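Local coordinates for O-methyltransferase family 3 (Niastella koreensis, PDB 7CVW), which methylates catechol-like compounds with S-adenosyl-L-methionine as donor and magnesium as its most effective metal cofactor, yielding meta and para products in equal proportion, at residues N29-A34 / G65-Y70; K93-A98 / V111-G116; S71-A76 / D103-T108. All blocks are in the same frame, centred on the assembly; numbering follows the deposited sequence.

All three contacts lie within the class I methyltransferase fold and all touch the bound S-adenosyl-L-homocysteine. Interaction 1 comes first along the chain and closes before the other two open; interaction 3 opens next, and its segments alternate with those of interaction 2; both use helix 92-104. Interactions 1 and 2 have centres about 10 Å apart and meet directly, with Thr66 CG2 packed on Ala98 CB and Lys93 NZ probably hydrogen-bonded to Ala34 O. The centre of interaction 3 is about 12 Å from each of the others. Together they tie helices 22-34, 70-76 and 92-104 and edge strand 111-115 to the cofactor pocket: ribose to His94, amino-acid end to Gly65 and Ser71.

Interaction 1: N29-A34 / G65-Y70; sequences NSLAEA and GTLAGY. With SAH (S-adenosyl-L-homocysteine), chain E.
Leu31, on the last turns of helix 22-34, faces Ala68 in the loop after strand 60-64, their CA atoms 6.7 Å apart, where a type II' turn from Thr66 to Gly69 is closed by Gly69 N bonding to Thr66 O. The contact is apolar and buried. One branch of Leu31 does the work: CD2 sits 3.6 Å from Ala68 CB and 3.8 Å from Leu67 CG, and the two leucine side chains cross at about a right angle. Leu67 CG stands anti to its backbone N (chi1 -168°), which leaves the leucine between helix and cofactor: CD2 meets Leu31, whereas CD1 approaches the ribose, 3.6 Å from SAH O3'. Ala68 CB is also touched by Ser30 OG at 3.6 Å, a packing contact with a methyl; the hydroxyl's hydrogen bonds go to Ala27 O and Asn101 ND2. The loop grips the ligand through its backbone as well, the SAH amino N donating to Gly65 O over 3.0 Å. Glu89, at the end of strand 84-89, accepts a hydrogen bond from Leu67 N, and Asn101 of helix 92-104 also reaches Ala68 O. The glycine-containing loop, continuing from strand 60-64 into helix 70-76, is thus packed between helix 22-34, helix 92-104 and the bound cofactor.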
loop_
_atom_site.group_PDB
_atom_site.type_symbol
_atom_site.label_atom_id
_atom_site.label_comp_id
_atom_site.label_asym_id
_atom_site.label_seq_id
_atom_site.Cartn_x
_atom_site.Cartn_y
_atom_site.Cartn_z
ATOM N N ASN A 29 -19.370 -6.409 15.854
ATOM C CA ASN A 29 -20.473 -7.129 16.542
ATOM C C ASN A 29 -21.820 -6.562 16.105
ATOM O O ASN A 29 -22.810 -7.338 16.004
ATOM C CB ASN A 29 -20.287 -7.082 18.063
ATOM C CG ASN A 29 -19.160 -7.987 18.515
ATOM O OD1 ASN A 29 -18.802 -8.928 17.803
ATOM N ND2 ASN A 29 -18.566 -7.689 19.660
ATOM N N SER A 30 -21.871 -5.271 15.770
ATOM C CA SER A 30 -23.155 -4.612 15.434
ATOM C C SER A 30 -23.726 -5.225 14.148
ATOM O O SER A 30 -24.940 -5.134 13.939
ATOM C CB SER A 30 -23.014 -3.103 15.354
ATOM O OG SER A 30 -22.311 -2.725 14.178
ATOM N N LEU A 31 -22.890 -5.773 13.278
ATOM C CA LEU A 31 -23.342 -6.261 11.953
ATOM C C LEU A 31 -24.363 -7.382 12.126
ATOM O O LEU A 31 -25.421 -7.313 11.530
ATOM C CB LEU A 31 -22.150 -6.749 11.134
ATOM C CG LEU A 31 -21.200 -5.644 10.695
ATOM C CD1 LEU A 31 -19.930 -6.255 10.145
ATOM C CD2 LEU A 31 -21.841 -4.716 9.669
ATOM N N ALA A 32 -24.038 -8.440 12.849
ATOM C CA ALA A 32 -24.975 -9.580 12.924
ATOM C C ALA A 32 -26.253 -9.122 13.652
ATOM O O ALA A 32 -27.344 -9.459 13.179
ATOM C CB ALA A 32 -24.340 -10.777 13.566
ATOM N N GLU A 33 -26.130 -8.350 14.728
ATOM C CA GLU A 33 -27.282 -7.845 15.529
ATOM C C GLU A 33 -28.238 -7.048 14.616
ATOM O O GLU A 33 -29.477 -7.099 14.802
ATOM C CB GLU A 33 -26.699 -7.038 16.690
ATOM C CG GLU A 33 -27.691 -6.217 17.477
ATOM C CD GLU A 33 -27.084 -5.182 18.420
ATOM O OE1 GLU A 33 -25.922 -4.764 18.200
ATOM O OE2 GLU A 33 -27.792 -4.773 19.363
ATOM N N ALA A 34 -27.690 -6.271 13.684
ATOM C CA ALA A 34 -28.460 -5.362 12.808
ATOM C C ALA A 34 -28.908 -6.059 11.519
ATOM O O ALA A 34 -29.609 -5.387 10.746
ATOM C CB ALA A 34 -27.642 -4.141 12.497
ATOM N N GLY A 65 -19.716 4.477 1.152
ATOM C CA GLY A 65 -20.072 3.160 1.666
ATOM C C GLY A 65 -19.608 3.009 3.100
ATOM O O GLY A 65 -18.453 2.618 3.338
ATOM N N THR A 66 -20.481 3.275 4.057
ATOM C CA THR A 66 -20.123 3.276 5.493
ATOM C C THR A 66 -20.299 1.890 6.124
ATOM O O THR A 66 -19.436 1.488 6.945
ATOM C CB THR A 66 -20.998 4.300 6.217
ATOM O OG1 THR A 66 -21.107 5.491 5.438
ATOM C CG2 THR A 66 -20.478 4.602 7.604
ATOM N N LEU A 67 -21.381 1.219 5.775
ATOM C CA LEU A 67 -21.775 -0.033 6.467
ATOM C C LEU A 67 -21.936 0.283 7.964
ATOM O O LEU A 67 -22.761 1.081 8.267
ATOM C CB LEU A 67 -20.817 -1.185 6.170
ATOM C CG LEU A 67 -21.314 -2.564 6.602
ATOM C CD1 LEU A 67 -22.509 -2.994 5.777
ATOM C CD2 LEU A 67 -20.191 -3.565 6.426
ATOM N N ALA A 68 -21.149 -0.353 8.835
ATOM C CA ALA A 68 -21.239 -0.113 10.293
ATOM C C ALA A 68 -20.149 0.872 10.750
ATOM O O ALA A 68 -19.991 1.067 11.949
ATOM C CB ALA A 68 -21.150 -1.445 11.002
ATOM N N GLY A 69 -19.387 1.450 9.826
ATOM C CA GLY A 69 -18.369 2.454 10.163
ATOM C C GLY A 69 -17.035 1.844 10.559
ATOM O O GLY A 69 -16.229 2.576 11.145
ATOM N N TYR A 70 -16.785 0.566 10.264
ATOM C CA TYR A 70 -15.522 -0.127 10.649
ATOM C C TYR A 70 -14.347 0.559 9.938
ATOM O O TYR A 70 -13.381 1.013 10.579
ATOM C CB TYR A 70 -15.634 -1.626 10.381
ATOM C CG TYR A 70 -14.446 -2.385 10.889
ATOM C CD1 TYR A 70 -13.353 -2.551 10.071
ATOM C CD2 TYR A 70 -14.403 -2.893 12.176
ATOM C CE1 TYR A 70 -12.216 -3.219 10.501
ATOM C CE2 TYR A 70 -13.270 -3.556 12.626
ATOM C CZ TYR A 70 -12.184 -3.717 11.789
ATOM O OH TYR A 70 -11.048 -4.310 12.238
HETATM N N SAH E . -16.389 0.576 3.869
HETATM C CA SAH E . -17.175 -0.323 4.737
HETATM C CB SAH E . -17.963 -1.339 3.896
HETATM C CG SAH E . -18.924 -0.730 2.930
HETATM S SD SAH E . -20.018 -2.105 2.388
HETATM C C SAH E . -16.177 -1.027 5.659
HETATM O O SAH E . -16.418 -1.065 6.811
HETATM O OXT SAH E . -15.234 -1.503 5.125
HETATM C "C5'" SAH E . -20.962 -1.263 1.079
HETATM C "C4'" SAH E . -21.897 -0.231 1.647
HETATM O "O4'" SAH E . -22.329 0.577 0.546
HETATM C "C3'" SAH E . -23.192 -0.760 2.303
HETATM O "O3'" SAH E . -23.391 -0.243 3.606
HETATM C "C2'" SAH E . -24.302 -0.298 1.357
HETATM O "O2'" SAH E . -25.522 -0.033 1.994
HETATM C "C1'" SAH E . -23.657 0.945 0.775
HETATM N N9 SAH E . -24.236 1.408 -0.465
HETATM C C8 SAH E . -24.867 0.672 -1.424
HETATM N N7 SAH E . -25.314 1.395 -2.413
HETATM C C5 SAH E . -24.960 2.689 -2.089
HETATM C C6 SAH E . -25.139 3.925 -2.740
HETATM N N6 SAH E . -25.777 4.061 -3.884
HETATM N N1 SAH E . -24.669 5.017 -2.133
HETATM C C2 SAH E . -24.039 4.874 -0.968
HETATM N N3 SAH E . -23.829 3.778 -0.260
HETATM C C4 SAH E . -24.290 2.702 -0.888
#

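Interaction 2: K93-A98 / V111-G116; sequences KHAAVA and VQIRTG. With SAH (S-adenosyl-L-homocysteine), chain E.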
loop_
_atom_site.group_PDB
_atom_site.type_symbol
_atom_site.label_atom_id
_atom_site.label_comp_id
_atom_site.label_asym_id
_atom_site.label_seq_id
_atom_site.Cartn_x
_atom_site.Cartn_y
_atom_site.Cartn_z
ATOM N N LYS A 93 -30.781 2.335 7.830
ATOM C CA LYS A 93 -30.511 1.408 8.952
ATOM C C LYS A 93 -28.999 1.295 9.156
ATOM O O LYS A 93 -28.500 1.413 10.304
ATOM C CB LYS A 93 -31.120 0.036 8.673
ATOM C CG LYS A 93 -30.891 -0.990 9.766
ATOM C CD LYS A 93 -31.239 -2.393 9.367
ATOM C CE LYS A 93 -30.187 -3.061 8.511
ATOM N NZ LYS A 93 -30.529 -4.480 8.282
ATOM N N HIS A 94 -28.244 1.080 8.072
ATOM C CA HIS A 94 -26.767 1.043 8.142
ATOM C C HIS A 94 -26.245 2.356 8.714
ATOM O O HIS A 94 -25.412 2.328 9.605
ATOM C CB HIS A 94 -26.171 0.816 6.758
ATOM C CG HIS A 94 -26.466 -0.525 6.198
ATOM N ND1 HIS A 94 -25.730 -1.047 5.149
ATOM C CD2 HIS A 94 -27.385 -1.460 6.525
ATOM C CE1 HIS A 94 -26.186 -2.255 4.866
ATOM N NE2 HIS A 94 -27.218 -2.537 5.697
ATOM N N ALA A 95 -26.776 3.477 8.245
ATOM C CA ALA A 95 -26.285 4.803 8.677
ATOM C C ALA A 95 -26.536 4.961 10.177
ATOM O O ALA A 95 -25.682 5.544 10.865
ATOM C CB ALA A 95 -26.951 5.877 7.856
ATOM N N ALA A 96 -27.686 4.505 10.675
ATOM C CA ALA A 96 -28.033 4.629 12.121
ATOM C C ALA A 96 -27.070 3.766 12.949
ATOM O O ALA A 96 -26.647 4.195 14.051
ATOM C CB ALA A 96 -29.463 4.237 12.387
ATOM N N VAL A 97 -26.771 2.562 12.465
ATOM C CA VAL A 97 -25.832 1.641 13.152
ATOM C C VAL A 97 -24.441 2.251 13.154
ATOM O O VAL A 97 -23.811 2.283 14.243
ATOM C CB VAL A 97 -25.848 0.248 12.515
ATOM C CG1 VAL A 97 -24.726 -0.625 13.061
ATOM C CG2 VAL A 97 -27.204 -0.378 12.740
ATOM N N ALA A 98 -23.978 2.754 12.001
ATOM C CA ALA A 98 -22.667 3.408 11.925
ATOM C C ALA A 98 -22.641 4.594 12.903
ATOM O O ALA A 98 -21.594 4.838 13.540
ATOM C CB ALA A 98 -22.382 3.826 10.514
ATOM N N VAL A 111 -16.759 13.040 12.311
ATOM C CA VAL A 111 -17.295 12.189 11.220
ATOM C C VAL A 111 -18.703 12.668 10.935
ATOM O O VAL A 111 -19.495 12.706 11.865
ATOM C CB VAL A 111 -17.241 10.699 11.580
ATOM C CG1 VAL A 111 -17.932 9.845 10.520
ATOM C CG2 VAL A 111 -15.793 10.261 11.803
ATOM N N GLN A 112 -19.003 12.929 9.669
ATOM C CA GLN A 112 -20.357 13.265 9.211
ATOM C C GLN A 112 -20.852 12.122 8.325
ATOM O O GLN A 112 -20.225 11.857 7.281
ATOM C CB GLN A 112 -20.388 14.576 8.446
ATOM C CG GLN A 112 -21.807 14.914 8.021
ATOM C CD GLN A 112 -21.885 16.190 7.227
ATOM O OE1 GLN A 112 -21.210 16.363 6.211
ATOM N NE2 GLN A 112 -22.750 17.083 7.683
ATOM N N ILE A 113 -21.932 11.472 8.732
ATOM C CA ILE A 113 -22.584 10.418 7.920
ATOM C C ILE A 113 -23.691 11.090 7.129
ATOM O O ILE A 113 -24.545 11.703 7.752
ATOM C CB ILE A 113 -23.141 9.268 8.764
ATOM C CG1 ILE A 113 -22.039 8.643 9.618
ATOM C CG2 ILE A 113 -23.825 8.255 7.861
ATOM C CD1 ILE A 113 -22.544 7.738 10.708
ATOM N N ARG A 114 -23.668 10.962 5.805
ATOM C CA ARG A 114 -24.737 11.521 4.952
ATOM C C ARG A 114 -25.534 10.356 4.390
ATOM O O ARG A 114 -24.919 9.465 3.741
ATOM C CB ARG A 114 -24.129 12.359 3.840
ATOM C CG ARG A 114 -23.505 13.651 4.327
ATOM C CD ARG A 114 -23.935 14.651 3.306
ATOM N NE ARG A 114 -23.062 15.750 3.412
ATOM C CZ ARG A 114 -23.038 16.759 2.577
ATOM N NH1 ARG A 114 -23.855 16.842 1.534
ATOM N NH2 ARG A 114 -22.162 17.693 2.831
ATOM N N THR A 115 -26.836 10.314 4.667
ATOM C CA THR A 115 -27.701 9.152 4.354
ATOM C C THR A 115 -28.385 9.385 3.005
ATOM O O THR A 115 -29.394 10.073 2.934
ATOM C CB THR A 115 -28.726 8.891 5.459
ATOM O OG1 THR A 115 -28.018 8.807 6.709
ATOM C CG2 THR A 115 -29.529 7.638 5.179
ATOM N N GLY A 116 -27.875 8.758 1.962
ATOM C CA GLY A 116 -28.485 8.795 0.632
ATOM C C GLY A 116 -27.576 8.168 -0.386
ATOM O O GLY A 116 -26.524 7.658 0.019
HETATM N N SAH E . -16.389 0.576 3.869
HETATM C CA SAH E . -17.175 -0.323 4.737
HETATM C CB SAH E . -17.963 -1.339 3.896
HETATM C CG SAH E . -18.924 -0.730 2.930
HETATM S SD SAH E . -20.018 -2.105 2.388
HETATM C C SAH E . -16.177 -1.027 5.659
HETATM O O SAH E . -16.418 -1.065 6.811
HETATM O OXT SAH E . -15.234 -1.503 5.125
HETATM C "C5'" SAH E . -20.962 -1.263 1.079
HETATM C "C4'" SAH E . -21.897 -0.231 1.647
HETATM O "O4'" SAH E . -22.329 0.577 0.546
HETATM C "C3'" SAH E . -23.192 -0.760 2.303
HETATM O "O3'" SAH E . -23.391 -0.243 3.606
HETATM C "C2'" SAH E . -24.302 -0.298 1.357
HETATM O "O2'" SAH E . -25.522 -0.033 1.994
HETATM C "C1'" SAH E . -23.657 0.945 0.775
HETATM N N9 SAH E . -24.236 1.408 -0.465
HETATM C C8 SAH E . -24.867 0.672 -1.424
HETATM N N7 SAH E . -25.314 1.395 -2.413
HETATM C C5 SAH E . -24.960 2.689 -2.089
HETATM C C6 SAH E . -25.139 3.925 -2.740
HETATM N N6 SAH E . -25.777 4.061 -3.884
HETATM N N1 SAH E . -24.669 5.017 -2.133
HETATM C C2 SAH E . -24.039 4.874 -0.968
HETATM N N3 SAH E . -23.829 3.778 -0.260
HETATM C C4 SAH E . -24.290 2.702 -0.888
#
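Ala95 and Ala98, on one flank of helix 92-104, pack against Ile113 and Thr115 of strand 111-115, helix and strand running nearly antiparallel at 167° with their axes 8.8 Å apart. The apolar contacts centre on Ile113, which uses two branches. Its CG2 lies 3.9 Å from Ala95 CB; its CD1 lies against the helix surface, 3.9 Å from Ala98 CB and 3.8 Å from Ala95 O. With CG1 anti to the carbonyl carbon (chi1 -57°), the longer arm extends toward Ala98. Thr115 comes in close to the same alanine, OG1 3.3 Å from Ala95 CB, its methyl CG2 a little farther away. The small alanine side chains are consistent with so short an axis distance.

No hydrogen bond joins the two segments; a polar interaction of 93-98 is with the ligand. His94 ND1 donates to the ribose hydroxyl O3' of SAH over 2.9 Å at 162°, with O3' at the ring edge and near its plane, while Gly116 O lies near adenine C2. Strand 84-89, helix 92-104 and strand 111-115 form a beta-alpha-beta unit of the Rossmann-like methyltransferase fold, with the nucleoside of the cofactor bound near the C-terminal ends of its strands.

Interaction 3: S71-A76 / D103-T108; sequences STIWMA and DRAGLT. With SAH (S-adenosyl-L-homocysteine), chain E.
Ile73 and Ala76, one turn apart on helix 70-76, face Ala105 and Leu107 where helix 92-104 gives way to a loop; the nearest CA pairs are Ile73 with Ala105 at 7.3 Å and Ala76 with Leu107 at 7.5 Å. Gly106 ends the second helix in a Schellman motif, its positive phi (72°) turning the chain so that Leu107 follows on toward helix 70-76. The packing is purely apolar. A chi1 of -71° carries the CD1 methyl of Leu107 to helix 70-76, where it settles between two neighbouring sites, 3.9 Å from Ala76 CB and 4.0 Å from Ile73 CA. The Ile73 and Leu107 side chains cross obliquely, Ile73 CG1 touching that same methyl. Ala105 CB meets Ile73 CG1 at 4.2 Å, so this one isoleucine carbon touches residues on both sides of Gly106.

Away from this packing, Thr108 OG1 donates to Asp103 OD1 over 2.7 Å, from above the carboxylate plane, and ties the loop back to the last helical turn. At the start of the other segment Ser71 holds the amino-acid end of the ligand twice: its backbone N donates to SAH O, and its OG accepts from the SAH amino N at 2.9 Å. Glu63 OE2 is hydrogen-bonded to that OG, a second-shell partner that helps fix the hydroxyl.

Ile102 of helix 92-104 touches Thr72, Ile73 and Leu107, deepening the apolar cluster, and helix 22-34 adds Leu24 against Ile73 and Ala23 against Ala105. Thr72 and Met75 pack onto Leu85 of strand 84-89 and Met75 also onto strand 133-138, so helix 70-76 lies on the sheet beside helix 92-104, with helix 22-34 also against it.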
loop_
_atom_site.group_PDB
_atom_site.type_symbol
_atom_site.label_atom_id
_atom_site.label_comp_id
_atom_site.label_asym_id
_atom_site.label_seq_id
_atom_site.Cartn_x
_atom_site.Cartn_y
_atom_site.Cartn_z
ATOM N N SER A 71 -14.396 0.659 8.609
ATOM C CA SER A 71 -13.329 1.334 7.822
ATOM C C SER A 71 -13.260 2.793 8.267
ATOM O O SER A 71 -12.143 3.334 8.349
ATOM C CB SER A 71 -13.521 1.232 6.341
ATOM O OG SER A 71 -14.787 1.717 5.949
ATOM N N THR A 72 -14.419 3.406 8.528
ATOM C CA THR A 72 -14.549 4.820 8.933
ATOM C C THR A 72 -13.732 5.085 10.203
ATOM O O THR A 72 -12.993 6.089 10.279
ATOM C CB THR A 72 -16.027 5.145 9.147
ATOM O OG1 THR A 72 -16.781 4.475 8.126
ATOM C CG2 THR A 72 -16.219 6.649 9.148
ATOM N N ILE A 73 -13.867 4.221 11.194
ATOM C CA ILE A 73 -13.141 4.407 12.483
ATOM C C ILE A 73 -11.628 4.340 12.246
ATOM O O ILE A 73 -10.899 5.172 12.792
ATOM C CB ILE A 73 -13.610 3.365 13.511
ATOM C CG1 ILE A 73 -15.054 3.669 13.923
ATOM C CG2 ILE A 73 -12.676 3.306 14.707
ATOM C CD1 ILE A 73 -15.777 2.531 14.604
ATOM N N TRP A 74 -11.143 3.328 11.530
ATOM C CA TRP A 74 -9.697 3.196 11.206
ATOM C C TRP A 74 -9.195 4.491 10.559
ATOM O O TRP A 74 -8.177 5.062 11.011
ATOM C CB TRP A 74 -9.480 2.002 10.290
ATOM C CG TRP A 74 -9.357 0.678 10.979
ATOM C CD1 TRP A 74 -10.241 -0.363 10.941
ATOM C CD2 TRP A 74 -8.240 0.233 11.759
ATOM N NE1 TRP A 74 -9.743 -1.423 11.637
ATOM C CE2 TRP A 74 -8.515 -1.086 12.155
ATOM C CE3 TRP A 74 -7.033 0.824 12.142
ATOM C CZ2 TRP A 74 -7.625 -1.825 12.942
ATOM C CZ3 TRP A 74 -6.168 0.103 12.937
ATOM C CH2 TRP A 74 -6.443 -1.216 13.292
ATOM N N MET A 75 -9.856 4.995 9.528
ATOM C CA MET A 75 -9.350 6.209 8.832
ATOM C C MET A 75 -9.523 7.460 9.698
ATOM O O MET A 75 -8.607 8.275 9.715
ATOM C CB MET A 75 -10.033 6.415 7.480
ATOM C CG MET A 75 -9.659 5.319 6.511
ATOM S SD MET A 75 -10.341 5.614 4.853
ATOM C CE MET A 75 -12.077 5.321 5.154
ATOM N N ALA A 76 -10.651 7.639 10.394
ATOM C CA ALA A 76 -10.898 8.888 11.158
ATOM C C ALA A 76 -9.877 9.019 12.292
ATOM O O ALA A 76 -9.506 10.159 12.658
ATOM C CB ALA A 76 -12.302 8.880 11.701
ATOM N N ASP A 103 -20.185 7.134 17.544
ATOM C CA ASP A 103 -20.414 7.793 18.852
ATOM C C ASP A 103 -19.624 7.018 19.910
ATOM O O ASP A 103 -18.947 7.659 20.742
ATOM C CB ASP A 103 -21.908 7.871 19.162
ATOM C CG ASP A 103 -22.735 8.794 18.274
ATOM O OD1 ASP A 103 -22.155 9.567 17.502
ATOM O OD2 ASP A 103 -23.979 8.714 18.365
ATOM N N ARG A 104 -19.687 5.684 19.880
ATOM C CA ARG A 104 -18.987 4.819 20.857
ATOM C C ARG A 104 -17.486 5.096 20.739
ATOM O O ARG A 104 -16.794 5.104 21.779
ATOM C CB ARG A 104 -19.269 3.338 20.598
ATOM C CG ARG A 104 -18.693 2.414 21.662
ATOM C CD ARG A 104 -18.898 0.957 21.357
ATOM N NE ARG A 104 -20.311 0.640 21.411
ATOM C CZ ARG A 104 -21.120 0.462 20.359
ATOM N NH1 ARG A 104 -20.670 0.517 19.116
ATOM N NH2 ARG A 104 -22.399 0.196 20.552
ATOM N N ALA A 105 -16.983 5.296 19.519
ATOM C CA ALA A 105 -15.541 5.534 19.263
ATOM C C ALA A 105 -15.153 6.980 19.639
ATOM O O ALA A 105 -13.953 7.325 19.516
ATOM C CB ALA A 105 -15.205 5.227 17.831
ATOM N N GLY A 106 -16.095 7.826 20.059
ATOM C CA GLY A 106 -15.801 9.231 20.396
ATOM C C GLY A 106 -15.524 10.084 19.183
ATOM O O GLY A 106 -14.821 11.093 19.320
ATOM N N LEU A 107 -16.018 9.703 18.001
ATOM C CA LEU A 107 -15.648 10.388 16.728
ATOM C C LEU A 107 -16.806 11.244 16.211
ATOM O O LEU A 107 -16.742 11.711 15.066
ATOM C CB LEU A 107 -15.230 9.334 15.705
ATOM C CG LEU A 107 -13.890 8.666 15.981
ATOM C CD1 LEU A 107 -13.712 7.463 15.060
ATOM C CD2 LEU A 107 -12.766 9.672 15.807
ATOM N N THR A 108 -17.841 11.468 17.016
ATOM C CA THR A 108 -19.063 12.195 16.604
ATOM C C THR A 108 -18.692 13.550 15.993
ATOM O O THR A 108 -19.314 13.934 14.994
ATOM C CB THR A 108 -20.016 12.378 17.787
ATOM O OG1 THR A 108 -20.200 11.106 18.421
ATOM C CG2 THR A 108 -21.345 12.953 17.358
HETATM N N SAH E . -16.389 0.576 3.869
HETATM C CA SAH E . -17.175 -0.323 4.737
HETATM C CB SAH E . -17.963 -1.339 3.896
HETATM C CG SAH E . -18.924 -0.730 2.930
HETATM S SD SAH E . -20.018 -2.105 2.388
HETATM C C SAH E . -16.177 -1.027 5.659
HETATM O O SAH E . -16.418 -1.065 6.811
HETATM O OXT SAH E . -15.234 -1.503 5.125
HETATM C "C5'" SAH E . -20.962 -1.263 1.079
HETATM C "C4'" SAH E . -21.897 -0.231 1.647
HETATM O "O4'" SAH E . -22.329 0.577 0.546
HETATM C "C3'" SAH E . -23.192 -0.760 2.303
HETATM O "O3'" SAH E . -23.391 -0.243 3.606
HETATM C "C2'" SAH E . -24.302 -0.298 1.357
HETATM O "O2'" SAH E . -25.522 -0.033 1.994
HETATM C "C1'" SAH E . -23.657 0.945 0.775
HETATM N N9 SAH E . -24.236 1.408 -0.465
HETATM C C8 SAH E . -24.867 0.672 -1.424
HETATM N N7 SAH E . -25.314 1.395 -2.413
HETATM C C5 SAH E . -24.960 2.689 -2.089
HETATM C C6 SAH E . -25.139 3.925 -2.740
HETATM N N6 SAH E . -25.777 4.061 -3.884
HETATM N N1 SAH E . -24.669 5.017 -2.133
HETATM C C2 SAH E . -24.039 4.874 -0.968
HETATM N N3 SAH E . -23.829 3.778 -0.260
HETATM C C4 SAH E . -24.290 2.702 -0.888
#